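PDB 2D2E: SufC protein from Thermus thermophilus, which is an atypical cytoplasmic ABC-type ATPase that binds and hydrolyses ATP, probably powering iron-sulfur cluster assembly in the Suf system. Local coordinates for residues Pro37-Ser43 with Val198-Tyr202. Numbering follows the deposited sequence.
Sequences PNGAGKS and VITHY
The Walker A loop, 37-43, rests on the end of strand 195-199 and the loop beyond it, in the nucleotide site of the ABC ATPase. CB of K42 packs on CG2 of I199 at 3.7 Å, and I199 CD1 reaches K42 O at 3.6 Å; the two branches of I199 give the lysine's aliphatic part a nonpolar surface. With chi1 at 64°, the K42 chain runs over I199 and past T200 O; in one of its two modelled conformers, the bend at chi4 lets NZ hydrogen-bond N38 OD1, 2.8 Å, in the carbonyl plane, with T170 OG1 a second partner. The N38 amide lies over one face of the H201 imidazole, planes 39° apart, OD1 3.5 Å from H201 CB, while P37 CA sits at the ring edge. H201, just past the strand, is probably the H-loop histidine of ABC ATPases. Replacing it with an alanine would probably open a gap beside the N38 amide and leave it freer to turn away from K42 NZ. G39 and G41 adopt positive phi, where a side chain would strike the preceding carbonyl. S43 OG hydrogen-bonds D168 OD1. K42 and S43 are seen to bind ADP and magnesium in this protein, though neither is bound here; strand, loop and helix form the Walker A motif of P-loop NTPases.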
# COMPACT_ATOMS: atom_id res chain seq x y z
N PRO A 37 -0.03 -1.01 17.47
CA PRO A 37 0.12 0.26 18.16
C PRO A 37 1.08 1.07 17.27
O PRO A 37 1.89 0.48 16.55
CB PRO A 37 0.79 -0.14 19.48
CG PRO A 37 0.35 -1.57 19.68
CD PRO A 37 0.44 -2.14 18.29
N ASN A 38 1.00 2.40 17.30
CA ASN A 38 1.93 3.17 16.47
C ASN A 38 3.36 3.05 17.03
O ASN A 38 3.56 3.02 18.25
CB ASN A 38 1.48 4.63 16.40
CG ASN A 38 0.16 4.78 15.67
OD1 ASN A 38 -0.06 4.16 14.62
ND2 ASN A 38 -0.72 5.62 16.20
N GLY A 39 4.34 2.93 16.14
CA GLY A 39 5.71 2.79 16.59
C GLY A 39 6.13 1.36 16.87
O GLY A 39 7.30 1.11 17.16
N ALA A 40 5.19 0.41 16.79
CA ALA A 40 5.51 -1.00 17.05
C ALA A 40 6.03 -1.72 15.80
O ALA A 40 6.28 -2.92 15.83
CB ALA A 40 4.30 -1.72 17.62
N GLY A 41 6.19 -0.97 14.71
CA GLY A 41 6.77 -1.54 13.51
C GLY A 41 5.99 -1.60 12.21
O GLY A 41 6.58 -1.73 11.15
N LYS A 42 4.67 -1.49 12.29
CA LYS A 42 3.85 -1.60 11.08
C LYS A 42 4.22 -0.61 9.98
O LYS A 42 4.34 -0.99 8.81
CB LYS A 42 2.36 -1.47 11.43
CG LYS A 42 1.95 -0.11 12.01
CD LYS A 42 0.44 -0.04 12.27
CE LYS A 42 0.07 1.20 13.11
NZ LYS A 42 0.53 2.50 12.49
N SER A 43 4.40 0.65 10.34
CA SER A 43 4.72 1.66 9.35
C SER A 43 6.17 1.58 8.91
O SER A 43 6.47 1.89 7.76
CB SER A 43 4.36 3.06 9.84
OG SER A 43 2.95 3.21 9.91
N VAL A 198 -3.02 -3.56 3.74
CA VAL A 198 -3.46 -2.25 4.20
C VAL A 198 -2.95 -2.12 5.63
O VAL A 198 -3.30 -2.95 6.51
CB VAL A 198 -5.00 -2.17 4.16
CG1 VAL A 198 -5.49 -0.83 4.70
CG2 VAL A 198 -5.48 -2.37 2.74
N ILE A 199 -2.10 -1.12 5.86
CA ILE A 199 -1.52 -0.88 7.18
C ILE A 199 -2.34 0.20 7.85
O ILE A 199 -2.60 1.25 7.25
CB ILE A 199 -0.03 -0.44 7.03
CG1 ILE A 199 0.73 -1.55 6.30
CG2 ILE A 199 0.60 -0.14 8.41
CD1 ILE A 199 2.16 -1.16 5.92
N THR A 200 -2.77 -0.04 9.08
CA THR A 200 -3.61 0.94 9.75
C THR A 200 -3.54 0.77 11.26
O THR A 200 -3.20 -0.32 11.76
CB THR A 200 -5.08 0.72 9.26
OG1 THR A 200 -5.95 1.70 9.82
CG2 THR A 200 -5.58 -0.65 9.68
N HIS A 201 -3.82 1.84 11.99
CA HIS A 201 -3.86 1.77 13.45
C HIS A 201 -5.31 1.52 13.85
O HIS A 201 -5.60 0.65 14.68
CB HIS A 201 -3.39 3.09 14.07
CG HIS A 201 -3.44 3.08 15.57
ND1 HIS A 201 -4.37 3.79 16.30
CD2 HIS A 201 -2.71 2.36 16.47
CE1 HIS A 201 -4.22 3.52 17.58
NE2 HIS A 201 -3.22 2.66 17.71
N TYR A 202 -6.23 2.27 13.24
CA TYR A 202 -7.66 2.12 13.52
C TYR A 202 -8.29 1.05 12.65
O TYR A 202 -7.90 0.86 11.50
CB TYR A 202 -8.42 3.42 13.22
CG TYR A 202 -8.06 4.54 14.15
CD1 TYR A 202 -7.33 5.64 13.69
CD2 TYR A 202 -8.43 4.50 15.49
CE1 TYR A 202 -6.99 6.69 14.54
CE2 TYR A 202 -8.08 5.55 16.36
CZ TYR A 202 -7.37 6.63 15.87
OH TYR A 202 -7.04 7.67 16.71